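Putative snRNP Sm-like protein (Pyrococcus abyssi, PDB 1H64) assembles into a heptamer of Sm-fold subunits and probably binds RNA, as its relatives in the Sm family do. Local coordinates at residues D14-V19 / E26-L31; A43-I48 / K55-I60. One frame throughout, in Å; residues are numbered along the deposited sequence.

Interaction 1: residues D14-V19 / E26-L31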
# COMPACT_ATOMS: atom_id res chain seq x y z
N ASP C 14 -0.40 5.52 30.39
CA ASP C 14 -0.90 4.91 31.62
C ASP C 14 -2.42 4.93 31.74
O ASP C 14 -2.96 4.73 32.83
CB ASP C 14 -0.27 5.61 32.84
CG ASP C 14 1.24 5.57 32.80
OD1 ASP C 14 1.80 4.45 32.71
OD2 ASP C 14 1.86 6.65 32.85
N LYS C 15 -3.10 5.16 30.63
CA LYS C 15 -4.56 5.18 30.62
C LYS C 15 -5.13 4.15 29.64
O LYS C 15 -4.47 3.79 28.67
CB LYS C 15 -5.06 6.58 30.26
CG LYS C 15 -4.73 7.62 31.32
CD LYS C 15 -5.53 8.91 31.16
CE LYS C 15 -5.04 9.73 29.97
NZ LYS C 15 -5.69 11.08 29.90
N ASP C 16 -6.34 3.67 29.91
CA ASP C 16 -6.99 2.69 29.04
C ASP C 16 -7.34 3.36 27.70
O ASP C 16 -7.83 4.49 27.67
CB ASP C 16 -8.27 2.15 29.69
CG ASP C 16 -8.94 1.04 28.87
OD1 ASP C 16 -8.40 -0.09 28.81
OD2 ASP C 16 -10.02 1.29 28.29
N VAL C 17 -7.07 2.66 26.61
CA VAL C 17 -7.40 3.17 25.28
C VAL C 17 -7.99 2.07 24.43
O VAL C 17 -7.85 0.87 24.73
CB VAL C 17 -6.17 3.71 24.52
CG1 VAL C 17 -5.56 4.90 25.27
CG2 VAL C 17 -5.14 2.61 24.35
N LEU C 18 -8.63 2.49 23.35
CA LEU C 18 -9.23 1.60 22.37
C LEU C 18 -8.43 1.79 21.06
O LEU C 18 -8.28 2.92 20.59
CB LEU C 18 -10.68 1.99 22.14
CG LEU C 18 -11.51 1.26 21.08
CD1 LEU C 18 -11.52 -0.23 21.37
CD2 LEU C 18 -12.94 1.81 21.09
N VAL C 19 -7.90 0.71 20.49
CA VAL C 19 -7.18 0.82 19.21
C VAL C 19 -8.03 0.09 18.18
O VAL C 19 -8.16 -1.14 18.22
CB VAL C 19 -5.77 0.16 19.29
CG1 VAL C 19 -5.06 0.27 17.93
CG2 VAL C 19 -4.93 0.84 20.40
N GLU C 26 -10.60 -4.89 17.08
CA GLU C 26 -9.93 -3.93 17.96
C GLU C 26 -9.15 -4.46 19.16
O GLU C 26 -9.25 -5.62 19.52
CB GLU C 26 -10.94 -2.87 18.44
CG GLU C 26 -12.32 -3.39 18.79
CD GLU C 26 -13.33 -2.27 19.02
OE1 GLU C 26 -13.55 -1.46 18.09
OE2 GLU C 26 -13.90 -2.18 20.13
N PHE C 27 -8.33 -3.58 19.73
CA PHE C 27 -7.55 -3.92 20.90
C PHE C 27 -7.89 -2.91 21.98
O PHE C 27 -8.21 -1.75 21.68
CB PHE C 27 -6.05 -3.84 20.64
CG PHE C 27 -5.50 -4.96 19.82
CD1 PHE C 27 -5.11 -4.74 18.50
CD2 PHE C 27 -5.32 -6.22 20.37
CE1 PHE C 27 -4.54 -5.76 17.75
CE2 PHE C 27 -4.75 -7.25 19.62
CZ PHE C 27 -4.36 -7.02 18.31
N ARG C 28 -7.86 -3.35 23.23
CA ARG C 28 -8.12 -2.46 24.36
C ARG C 28 -7.07 -2.79 25.40
O ARG C 28 -6.76 -3.96 25.62
CB ARG C 28 -9.53 -2.65 24.92
CG ARG C 28 -10.62 -2.60 23.86
CD ARG C 28 -11.93 -2.07 24.41
NE ARG C 28 -11.86 -0.63 24.68
CZ ARG C 28 -12.91 0.13 24.98
NH1 ARG C 28 -14.12 -0.40 25.04
NH2 ARG C 28 -12.74 1.42 25.21
N GLY C 29 -6.50 -1.76 26.01
CA GLY C 29 -5.48 -1.99 27.01
C GLY C 29 -4.97 -0.69 27.58
O GLY C 29 -5.48 0.38 27.24
N ARG C 30 -3.99 -0.77 28.46
CA ARG C 30 -3.43 0.43 29.05
C ARG C 30 -2.26 0.89 28.18
O ARG C 30 -1.33 0.12 27.92
CB ARG C 30 -2.94 0.14 30.48
CG ARG C 30 -2.45 1.37 31.24
CD ARG C 30 -2.18 1.04 32.70
NE ARG C 30 -1.43 -0.19 32.85
CZ ARG C 30 -0.11 -0.27 33.00
NH1 ARG C 30 0.62 0.84 33.02
NH2 ARG C 30 0.47 -1.45 33.10
N LEU C 31 -2.31 2.12 27.72
CA LEU C 31 -1.21 2.64 26.87
C LEU C 31 0.08 2.88 27.67
O LEU C 31 0.09 3.67 28.60
CB LEU C 31 -1.64 3.95 26.20
CG LEU C 31 -0.65 4.57 25.20
CD1 LEU C 31 -0.55 3.69 23.93
CD2 LEU C 31 -1.12 5.96 24.84

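Interaction 2: residues A43-I48 / K55-I60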
# COMPACT_ATOMS: atom_id res chain seq x y z
N ALA C 43 -0.49 -2.53 27.68
CA ALA C 43 -0.25 -3.49 28.76
C ALA C 43 -1.62 -4.08 29.15
O ALA C 43 -2.64 -3.39 29.03
CB ALA C 43 0.40 -2.79 29.96
N ASP C 44 -1.63 -5.33 29.61
CA ASP C 44 -2.87 -6.02 30.00
C ASP C 44 -3.90 -5.85 28.90
O ASP C 44 -5.01 -5.37 29.14
CB ASP C 44 -3.43 -5.45 31.32
CG ASP C 44 -2.42 -5.53 32.46
OD1 ASP C 44 -1.75 -6.57 32.61
OD2 ASP C 44 -2.31 -4.54 33.21
N ALA C 45 -3.54 -6.27 27.70
CA ALA C 45 -4.41 -6.11 26.54
C ALA C 45 -5.31 -7.28 26.20
O ALA C 45 -5.04 -8.43 26.57
CB ALA C 45 -3.56 -5.75 25.31
N GLU C 46 -6.36 -6.97 25.44
CA GLU C 46 -7.30 -7.96 24.96
C GLU C 46 -7.69 -7.62 23.51
O GLU C 46 -7.90 -6.45 23.16
CB GLU C 46 -8.53 -8.02 25.86
CG GLU C 46 -9.28 -6.70 26.00
CD GLU C 46 -9.91 -6.54 27.38
OE1 GLU C 46 -9.16 -6.39 28.37
OE2 GLU C 46 -11.16 -6.56 27.48
N MET C 47 -7.76 -8.64 22.67
CA MET C 47 -8.18 -8.46 21.30
C MET C 47 -9.68 -8.67 21.28
O MET C 47 -10.20 -9.68 21.78
CB MET C 47 -7.49 -9.47 20.39
CG MET C 47 -8.01 -9.47 18.97
SD MET C 47 -7.30 -10.83 18.03
CE MET C 47 -5.58 -10.35 18.00
N ILE C 48 -10.40 -7.69 20.73
CA ILE C 48 -11.85 -7.77 20.66
C ILE C 48 -12.31 -7.98 19.23
O ILE C 48 -11.88 -7.26 18.32
CB ILE C 48 -12.50 -6.48 21.22
CG1 ILE C 48 -12.11 -6.31 22.69
CG2 ILE C 48 -14.00 -6.53 21.04
CD1 ILE C 48 -12.48 -7.48 23.57
N LYS C 55 -8.51 -12.95 22.69
CA LYS C 55 -7.10 -13.10 23.06
C LYS C 55 -6.74 -12.08 24.14
O LYS C 55 -7.39 -11.03 24.27
CB LYS C 55 -6.18 -12.88 21.84
CG LYS C 55 -6.29 -13.92 20.72
CD LYS C 55 -5.26 -15.04 20.84
CE LYS C 55 -3.86 -14.55 20.50
NZ LYS C 55 -2.90 -15.66 20.18
N ARG C 56 -5.72 -12.39 24.93
CA ARG C 56 -5.25 -11.48 25.96
C ARG C 56 -3.75 -11.48 25.91
O ARG C 56 -3.12 -12.49 25.58
CB ARG C 56 -5.75 -11.90 27.36
CG ARG C 56 -7.19 -11.49 27.61
CD ARG C 56 -7.67 -11.85 29.01
NE ARG C 56 -9.11 -11.61 29.12
CZ ARG C 56 -9.89 -12.13 30.06
NH1 ARG C 56 -9.38 -12.93 30.99
NH2 ARG C 56 -11.19 -11.87 30.05
N TYR C 57 -3.16 -10.34 26.24
CA TYR C 57 -1.72 -10.21 26.20
C TYR C 57 -1.24 -9.41 27.39
O TYR C 57 -1.86 -8.40 27.75
CB TYR C 57 -1.29 -9.51 24.90
CG TYR C 57 -2.00 -10.01 23.66
CD1 TYR C 57 -3.21 -9.47 23.26
CD2 TYR C 57 -1.45 -11.04 22.90
CE1 TYR C 57 -3.87 -9.94 22.11
CE2 TYR C 57 -2.08 -11.52 21.75
CZ TYR C 57 -3.29 -10.97 21.36
OH TYR C 57 -3.91 -11.47 20.25
N GLY C 58 -0.15 -9.84 28.01
CA GLY C 58 0.38 -9.08 29.13
C GLY C 58 0.86 -7.75 28.58
O GLY C 58 0.67 -6.70 29.20
N LYS C 59 1.45 -7.79 27.40
CA LYS C 59 1.97 -6.58 26.74
C LYS C 59 2.00 -6.82 25.23
O LYS C 59 2.43 -7.87 24.78
CB LYS C 59 3.37 -6.27 27.25
CG LYS C 59 3.92 -4.92 26.83
CD LYS C 59 5.31 -4.67 27.41
CE LYS C 59 5.27 -4.61 28.93
NZ LYS C 59 6.64 -4.47 29.51
N ILE C 60 1.57 -5.84 24.45
CA ILE C 60 1.57 -6.01 23.00
C ILE C 60 1.94 -4.73 22.25
O ILE C 60 1.47 -3.65 22.58
CB ILE C 60 0.19 -6.49 22.50
CG1 ILE C 60 0.28 -6.84 21.01
CG2 ILE C 60 -0.86 -5.41 22.72
CD1 ILE C 60 -0.97 -7.48 20.45

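Interaction 1: residues D14-V19 / E26-L31
Leu-18 lies over one face of the Arg-28 guanidinium, with CD1 3.4 Å from NE, and the same methyl meets the Glu-26 carboxylate at OE2 (3.3 Å). The bend of the arginine at chi3 (71°) turns its end back over the leucine; NE is buried here without a polar partner, whereas NH2 has a weak hydrogen bond to Thr-73. Asp-16 OD2 stands 4.1 Å from Arg-28 NH2 but well out of the guanidinium plane, a matter of charge alone. Farther along, Asp-14 OD1 approaches the edge of the Arg-30 guanidinium in a long salt bridge (3.8 Å to NH1), the two flat groups nearly coplanar. Val-17 CG1 packs on Leu-31 CB at 4.1 Å, and Leu-42 touches both residues. The backbone ladder sets these side chains in place: Val-17 pairs with Gly-29 and Val-19 with Phe-27, and hydrogen bonds of Asp-14 N and Lys-15 O with Leu-31 extend it. Strand 67-72 continues the sheet beyond Leu-18, and Tyr-57 of a neighbouring subunit packs on that leucine. This antiparallel hairpin, strands 16-21 and 25-34, is the opening strand pair of the strongly bent sheet of the Sm fold.

Interaction 2: residues A43-I48 / K55-I60
Ala-43 faces Lys-59 across a non-hydrogen-bonded pair, and its CA comes 3.4 Å from Gly-58 O in a CA-H...O contact. The same carbonyl oxygen accepts the amide of Asp-44 at 2.7 Å from N to O, with the donor well above the carbonyl plane, so Gly-58 O has two contacts where both chains turn a corner. Ala-45 then forms a hydrogen-bonded pair with Tyr-57. The bond from its N to Tyr-57 O is bent (140° at the hydrogen), its own O accepts Tyr-57 N at 2.7 Å, and its CB rests on Ile-60 CG2 (3.8 Å). Paired corners of this kind let the Sm fold bend its sheet sharply: the 45-49 and 52-57 hairpin leans away from strands 40-42 and 60-62, which pair in their turn. At Glu-46 the contact is aliphatic, CB meeting Arg-56 CG, while the charged ends stay apart. Met-47 N binds Lys-55 O, and its side chain runs past the edge of the Tyr-57 ring, CB lying 4.0 Å from CE1. With CG opposite the backbone N (chi1 172°) and a bend at chi3, the thioether brings CE up to Tyr-57 OH, at a distance too short to be trusted in detail. That hydroxyl is buried with no polar partner in the model, and Ile-60 CD1 sits 4.0 Å above the ring, over its centre. An alanine in place of Tyr-57 takes away the ring under Ile-60 CD1 and beside Met-47 CB, which would probably open a gap beside the subunit boundary. Across that boundary Ile-20 of a neighbouring subunit touches Tyr-57, and Ser-71 OG of the same neighbour is hydrogen-bonded to Lys-59 O.

In the fold
Strand 25-34 supplies one half of interaction 1 and borders interaction 2, pairing with segment 43-48 through probable hydrogen bonds from Ile-48 N to Glu-26 O and, at the corner before strand 45-49, from Ala-43 N to Arg-30 O. The two hairpins therefore form successive parts of a single curved sheet, their centres about 9 Å apart. Interaction 1 lies nearer the middle of the chain, its valines and Leu-31 buried, with Asp-16, Arg-28 and Arg-30 on the face opposite the valines. Interaction 2 is farther out, buries less surface and depends more on an aromatic ring and a thioether than on charge. Phe-27 and Met-47 join the apolar sides, CZ to CE at 3.6 Å. Both contacts touch neighbouring subunits, interaction 2 through more residues.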